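Local structure of 6-phospho-beta-glucosidase BglT (Thermotoga maritima, 1UP7) at residues L307-N321 with V333-T347. The protein hydrolyses cellobiose 6'-phosphate to glucose 6-phosphate and glucose, using NAD(+) and a manganese ion as cofactors. Sequence-based numbering, arbitrary orientation.
Sequences LETDEGKIHIVNTRN and VLEIPCYVRSGRVHT
D310 and R341 meet where the loop 309-312 folds against the end of strand 333-341. R341, its chain extended from CG to NE, presents its side to the carboxylate: NE reaches OD1 of D310 at 3.1 Å on an almost straight line (171°), and NH2 reaches OD2 of D310. Both come from above the carboxylate plane, which stands 73° from the guanidinium. S342 OG donates to D310 OD1 at 2.6 Å on its anti side, close to the plane and on the face opposite NE, while R341 NH1 holds Y339 OH and NH2 also bonds E183 O of the second subunit. A leucine in place of R341 would probably cost D310 its salt bridge, leaving S342 OG to hold OD1, and take from Y339 OH and the E183 carbonyl the bonds R341 gives them.

Beyond this loop, strands 313-320 and 333-341 run antiparallel, with paired backbone bonds at K313-V340, H315-C338, V317-I336 and T319-L334. The tight packing lies on the face of V317, T319 and C338: T319 OG1 is anti to the backbone N (chi1 -168°), which turns CG2 to C338 SG at 3.7 Å, and V317 CG1 meets V345 CG1 tip to tip. Strands 333-341 and 344-347 form a beta hairpin through a type I' turn, R341 to R344, where L307 CD1 presses on V340 CG1 at 3.5 Å. A water bridges T309 OG1, G312 N and V340 O; solvent reaches the E311 side chain and G343 at the turn.

On the other face, N318 ND2 donates to E335 OE2 at 3.2 Å; ND2 also bonds G162 O, and E335 is held by Y189 and N193, beside the manganese ligand C164. Strand 344-347 is the sheet's third strand within this chain, and T347 makes backbone hydrogen bonds to the second subunit. The sheet packs against helix 296-308 through V340 and H315, helix 144-155 through V333 and R320, and strand 185-190 through I316 and P337.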
loop_
_atom_site.group_PDB
_atom_site.type_symbol
_atom_site.label_atom_id
_atom_site.label_comp_id
_atom_site.label_asym_id
_atom_site.label_seq_id
_atom_site.Cartn_x
_atom_site.Cartn_y
_atom_site.Cartn_z
ATOM N N LEU A 307 19.994 -23.102 -5.527
ATOM C CA LEU A 307 19.128 -23.404 -4.383
ATOM C C LEU A 307 19.843 -24.338 -3.413
ATOM O O LEU A 307 19.568 -24.315 -2.216
ATOM C CB LEU A 307 17.848 -24.066 -4.869
ATOM C CG LEU A 307 16.435 -23.478 -4.726
ATOM C CD1 LEU A 307 16.336 -22.114 -4.093
ATOM C CD2 LEU A 307 15.768 -23.489 -6.031
ATOM N N GLU A 308 20.781 -25.135 -3.923
ATOM C CA GLU A 308 21.559 -26.061 -3.084
ATOM C C GLU A 308 22.786 -25.472 -2.401
ATOM O O GLU A 308 23.138 -25.934 -1.346
ATOM C CB GLU A 308 21.988 -27.298 -3.888
ATOM C CG GLU A 308 20.887 -28.314 -4.033
ATOM C CD GLU A 308 20.533 -28.915 -2.693
ATOM O OE1 GLU A 308 21.383 -29.672 -2.166
ATOM O OE2 GLU A 308 19.434 -28.610 -2.154
ATOM N N THR A 309 23.445 -24.486 -3.001
ATOM C CA THR A 309 24.613 -23.867 -2.361
ATOM C C THR A 309 24.213 -22.629 -1.559
ATOM O O THR A 309 23.057 -22.186 -1.581
ATOM C CB THR A 309 25.652 -23.415 -3.399
ATOM O OG1 THR A 309 25.047 -22.397 -4.219
ATOM C CG2 THR A 309 26.045 -24.557 -4.335
ATOM N N ASP A 310 25.209 -22.050 -0.911
ATOM C CA ASP A 310 25.025 -20.871 -0.123
ATOM C C ASP A 310 25.723 -19.665 -0.741
ATOM O O ASP A 310 25.985 -18.687 -0.053
ATOM C CB ASP A 310 25.482 -21.183 1.321
ATOM C CG ASP A 310 24.953 -20.182 2.326
ATOM O OD1 ASP A 310 23.729 -19.944 2.360
ATOM O OD2 ASP A 310 25.708 -19.557 3.074
ATOM N N GLU A 311 25.975 -19.736 -2.053
ATOM C CA GLU A 311 26.664 -18.684 -2.808
ATOM C C GLU A 311 25.829 -17.406 -2.918
ATOM O O GLU A 311 26.317 -16.319 -2.609
ATOM C CB GLU A 311 26.913 -19.196 -4.203
ATOM C CG GLU A 311 28.248 -19.861 -4.428
ATOM C CD GLU A 311 28.769 -19.477 -5.796
ATOM O OE1 GLU A 311 28.122 -19.883 -6.806
ATOM O OE2 GLU A 311 29.792 -18.729 -5.860
ATOM N N GLY A 312 24.583 -17.561 -3.378
ATOM C CA GLY A 312 23.715 -16.452 -3.747
ATOM C C GLY A 312 23.912 -16.056 -5.203
ATOM O O GLY A 312 24.951 -15.516 -5.561
ATOM N N LYS A 313 22.923 -16.360 -6.045
ATOM C CA LYS A 313 23.003 -16.099 -7.477
ATOM C C LYS A 313 21.674 -15.556 -7.952
ATOM O O LYS A 313 20.663 -15.774 -7.289
ATOM C CB LYS A 313 23.389 -17.368 -8.230
ATOM C CG LYS A 313 24.743 -17.970 -7.780
ATOM C CD LYS A 313 25.880 -17.586 -8.697
ATOM C CE LYS A 313 26.957 -16.768 -7.971
ATOM N NZ LYS A 313 28.327 -17.408 -7.986
ATOM N N ILE A 314 21.679 -14.832 -9.070
ATOM C CA ILE A 314 20.459 -14.274 -9.616
ATOM C C ILE A 314 19.826 -15.190 -10.639
ATOM O O ILE A 314 20.478 -15.646 -11.557
ATOM C CB ILE A 314 20.706 -12.888 -10.217
ATOM C CG1 ILE A 314 21.366 -11.956 -9.173
ATOM C CG2 ILE A 314 19.399 -12.328 -10.885
ATOM C CD1 ILE A 314 20.695 -11.936 -7.802
ATOM N N HIS A 315 18.535 -15.444 -10.457
ATOM C CA HIS A 315 17.712 -16.159 -11.425
ATOM C C HIS A 315 16.398 -15.444 -11.626
ATOM O O HIS A 315 15.784 -15.008 -10.653
ATOM C CB HIS A 315 17.448 -17.592 -10.945
ATOM C CG HIS A 315 18.686 -18.410 -10.887
ATOM N ND1 HIS A 315 19.286 -18.921 -12.019
ATOM C CD2 HIS A 315 19.509 -18.703 -9.853
ATOM C CE1 HIS A 315 20.401 -19.542 -11.674
ATOM N NE2 HIS A 315 20.554 -19.427 -10.364
ATOM N N ILE A 316 15.975 -15.326 -12.879
ATOM C CA ILE A 316 14.689 -14.736 -13.161
ATOM C C ILE A 316 13.648 -15.818 -13.129
ATOM O O ILE A 316 13.713 -16.783 -13.864
ATOM C CB ILE A 316 14.657 -13.974 -14.482
ATOM C CG1 ILE A 316 15.747 -12.893 -14.495
ATOM C CG2 ILE A 316 13.274 -13.360 -14.653
ATOM C CD1 ILE A 316 16.000 -12.265 -15.871
ATOM N N VAL A 317 12.652 -15.621 -12.290
ATOM C CA VAL A 317 11.831 -16.710 -11.814
ATOM C C VAL A 317 10.412 -16.160 -11.583
ATOM O O VAL A 317 10.244 -14.958 -11.442
ATOM C CB VAL A 317 12.571 -17.231 -10.542
ATOM C CG1 VAL A 317 11.758 -17.179 -9.230
ATOM C CG2 VAL A 317 13.313 -18.541 -10.823
ATOM N N ASN A 318 9.388 -17.014 -11.617
ATOM C CA ASN A 318 8.018 -16.581 -11.277
ATOM C C ASN A 318 7.740 -16.750 -9.807
ATOM O O ASN A 318 7.828 -17.858 -9.271
ATOM C CB ASN A 318 6.933 -17.323 -12.062
ATOM C CG ASN A 318 6.978 -17.014 -13.516
ATOM O OD1 ASN A 318 6.193 -16.213 -14.039
ATOM N ND2 ASN A 318 7.925 -17.623 -14.193
ATOM N N THR A 319 7.381 -15.645 -9.163
ATOM C CA THR A 319 7.253 -15.589 -7.724
ATOM C C THR A 319 6.505 -14.306 -7.345
ATOM O O THR A 319 6.281 -13.445 -8.218
ATOM C CB THR A 319 8.659 -15.644 -7.111
ATOM O OG1 THR A 319 8.545 -15.860 -5.706
ATOM C CG2 THR A 319 9.370 -14.295 -7.226
ATOM N N ARG A 320 6.106 -14.184 -6.072
ATOM C CA ARG A 320 5.428 -12.968 -5.605
ATOM C C ARG A 320 6.309 -11.749 -5.722
ATOM O O ARG A 320 7.462 -11.794 -5.354
ATOM C CB ARG A 320 4.986 -13.085 -4.159
ATOM C CG ARG A 320 3.806 -13.991 -3.899
ATOM C CD ARG A 320 3.358 -13.934 -2.436
ATOM N NE ARG A 320 2.203 -14.774 -2.179
ATOM C CZ ARG A 320 1.967 -15.369 -1.006
ATOM N NH1 ARG A 320 2.799 -15.213 0.002
ATOM N NH2 ARG A 320 0.880 -16.103 -0.826
ATOM N N ASN A 321 5.740 -10.663 -6.228
ATOM C CA ASN A 321 6.403 -9.381 -6.398
ATOM C C ASN A 321 7.217 -9.000 -5.162
ATOM O O ASN A 321 8.430 -8.760 -5.266
ATOM C CB ASN A 321 5.321 -8.345 -6.722
ATOM C CG ASN A 321 5.854 -6.921 -6.934
ATOM O OD1 ASN A 321 7.040 -6.698 -7.244
ATOM N ND2 ASN A 321 4.944 -5.944 -6.793
ATOM N N VAL A 333 2.058 -12.439 -8.503
ATOM C CA VAL A 333 3.142 -13.279 -9.028
ATOM C C VAL A 333 3.651 -12.651 -10.332
ATOM O O VAL A 333 2.859 -12.383 -11.257
ATOM C CB VAL A 333 2.700 -14.746 -9.268
ATOM C CG1 VAL A 333 3.689 -15.478 -10.157
ATOM C CG2 VAL A 333 2.504 -15.491 -7.909
ATOM N N LEU A 334 4.952 -12.388 -10.377
ATOM C CA LEU A 334 5.608 -11.835 -11.542
ATOM C C LEU A 334 6.796 -12.711 -11.919
ATOM O O LEU A 334 7.242 -13.543 -11.130
ATOM C CB LEU A 334 6.125 -10.419 -11.234
ATOM C CG LEU A 334 5.071 -9.411 -10.779
ATOM C CD1 LEU A 334 5.755 -8.107 -10.360
ATOM C CD2 LEU A 334 4.015 -9.204 -11.854
ATOM N N GLU A 335 7.309 -12.498 -13.125
ATOM C CA GLU A 335 8.579 -13.090 -13.545
ATOM C C GLU A 335 9.650 -11.988 -13.413
ATOM O O GLU A 335 9.602 -10.994 -14.127
ATOM C CB GLU A 335 8.426 -13.639 -14.978
ATOM C CG GLU A 335 9.643 -14.353 -15.545
ATOM C CD GLU A 335 9.348 -15.006 -16.897
ATOM O OE1 GLU A 335 9.523 -14.357 -17.955
ATOM O OE2 GLU A 335 8.920 -16.187 -16.886
ATOM N N ILE A 336 10.579 -12.165 -12.480
ATOM C CA ILE A 336 11.462 -11.094 -11.978
ATOM C C ILE A 336 12.778 -11.707 -11.478
ATOM O O ILE A 336 12.807 -12.892 -11.109
ATOM C CB ILE A 336 10.784 -10.287 -10.813
ATOM C CG1 ILE A 336 10.150 -11.257 -9.777
ATOM C CG2 ILE A 336 9.748 -9.280 -11.354
ATOM C CD1 ILE A 336 9.495 -10.555 -8.521
ATOM N N PRO A 337 13.856 -10.920 -11.460
ATOM C CA PRO A 337 15.146 -11.387 -10.966
ATOM C C PRO A 337 15.133 -11.566 -9.458
ATOM O O PRO A 337 14.675 -10.674 -8.737
ATOM C CB PRO A 337 16.089 -10.235 -11.325
ATOM C CG PRO A 337 15.342 -9.434 -12.379
ATOM C CD PRO A 337 13.925 -9.523 -11.917
ATOM N N CYS A 338 15.633 -12.709 -8.987
ATOM C CA CYS A 338 15.672 -13.034 -7.560
ATOM C C CYS A 338 17.042 -13.524 -7.125
ATOM O O CYS A 338 17.792 -14.102 -7.903
ATOM C CB CYS A 338 14.628 -14.099 -7.189
ATOM S SG CYS A 338 12.955 -13.595 -7.593
ATOM N N TYR A 339 17.355 -13.240 -5.868
ATOM C CA TYR A 339 18.581 -13.680 -5.247
ATOM C C TYR A 339 18.270 -15.063 -4.684
ATOM O O TYR A 339 17.401 -15.231 -3.831
ATOM C CB TYR A 339 18.974 -12.715 -4.145
ATOM C CG TYR A 339 20.196 -13.105 -3.354
ATOM C CD1 TYR A 339 21.473 -12.973 -3.894
ATOM C CD2 TYR A 339 20.080 -13.558 -2.043
ATOM C CE1 TYR A 339 22.587 -13.291 -3.169
ATOM C CE2 TYR A 339 21.201 -13.865 -1.287
ATOM C CZ TYR A 339 22.455 -13.737 -1.858
ATOM O OH TYR A 339 23.575 -14.057 -1.122
ATOM N N VAL A 340 18.954 -16.059 -5.199
ATOM C CA VAL A 340 18.597 -17.435 -4.899
ATOM C C VAL A 340 19.733 -18.041 -4.064
ATOM O O VAL A 340 20.904 -18.059 -4.480
ATOM C CB VAL A 340 18.319 -18.249 -6.198
ATOM C CG1 VAL A 340 18.128 -19.725 -5.894
ATOM C CG2 VAL A 340 17.096 -17.710 -6.935
ATOM N N ARG A 341 19.395 -18.499 -2.863
ATOM C CA ARG A 341 20.428 -18.967 -1.949
ATOM C C ARG A 341 19.859 -19.935 -0.939
ATOM O O ARG A 341 18.887 -19.629 -0.262
ATOM C CB ARG A 341 21.041 -17.769 -1.245
ATOM C CG ARG A 341 22.013 -18.051 -0.163
ATOM C CD ARG A 341 22.680 -16.759 0.300
ATOM N NE ARG A 341 23.620 -17.037 1.379
ATOM C CZ ARG A 341 24.497 -16.177 1.874
ATOM N NH1 ARG A 341 24.596 -14.945 1.379
ATOM N NH2 ARG A 341 25.291 -16.576 2.861
ATOM N N SER A 342 20.477 -21.103 -0.839
ATOM C CA SER A 342 20.189 -22.072 0.225
ATOM C C SER A 342 18.704 -22.350 0.442
ATOM O O SER A 342 18.181 -22.204 1.542
ATOM C CB SER A 342 20.806 -21.639 1.540
ATOM O OG SER A 342 22.203 -21.839 1.489
ATOM N N GLY A 343 18.020 -22.758 -0.606
ATOM C CA GLY A 343 16.621 -23.090 -0.495
ATOM C C GLY A 343 15.662 -21.908 -0.527
ATOM O O GLY A 343 14.448 -22.111 -0.491
ATOM N N ARG A 344 16.172 -20.676 -0.576
ATOM C CA ARG A 344 15.261 -19.510 -0.569
ATOM C C ARG A 344 15.437 -18.597 -1.777
ATOM O O ARG A 344 16.495 -18.557 -2.408
ATOM C CB ARG A 344 15.317 -18.725 0.757
ATOM C CG ARG A 344 15.563 -19.544 2.048
ATOM C CD ARG A 344 16.002 -18.627 3.247
ATOM N NE ARG A 344 17.370 -18.856 3.781
ATOM C CZ ARG A 344 18.480 -18.214 3.385
ATOM N NH1 ARG A 344 18.438 -17.312 2.401
ATOM N NH2 ARG A 344 19.646 -18.513 3.955
ATOM N N VAL A 345 14.367 -17.886 -2.086
ATOM C CA VAL A 345 14.271 -17.050 -3.254
ATOM C C VAL A 345 13.971 -15.681 -2.678
ATOM O O VAL A 345 12.960 -15.513 -2.030
ATOM C CB VAL A 345 13.116 -17.562 -4.188
ATOM C CG1 VAL A 345 12.729 -16.546 -5.258
ATOM C CG2 VAL A 345 13.538 -18.832 -4.875
ATOM N N HIS A 346 14.858 -14.713 -2.861
ATOM C CA HIS A 346 14.561 -13.376 -2.388
ATOM C C HIS A 346 14.434 -12.438 -3.566
ATOM O O HIS A 346 15.279 -12.352 -4.441
ATOM C CB HIS A 346 15.604 -12.878 -1.406
ATOM C CG HIS A 346 15.796 -13.779 -0.230
ATOM N ND1 HIS A 346 15.019 -13.695 0.908
ATOM C CD2 HIS A 346 16.679 -14.782 -0.011
ATOM C CE1 HIS A 346 15.404 -14.623 1.766
ATOM N NE2 HIS A 346 16.414 -15.289 1.235
ATOM N N THR A 347 13.351 -11.739 -3.559
ATOM C CA THR A 347 13.070 -10.684 -4.480
ATOM C C THR A 347 13.990 -9.450 -4.276
ATOM O O THR A 347 14.332 -9.091 -3.148
ATOM C CB THR A 347 11.566 -10.435 -4.269
ATOM O OG1 THR A 347 10.841 -11.123 -5.311
ATOM C CG2 THR A 347 11.213 -9.050 -4.395
HETATM O O HOH W 1 23.406 -20.029 -4.457
HETATM O O HOH W 2 11.374 -17.942 -15.462
#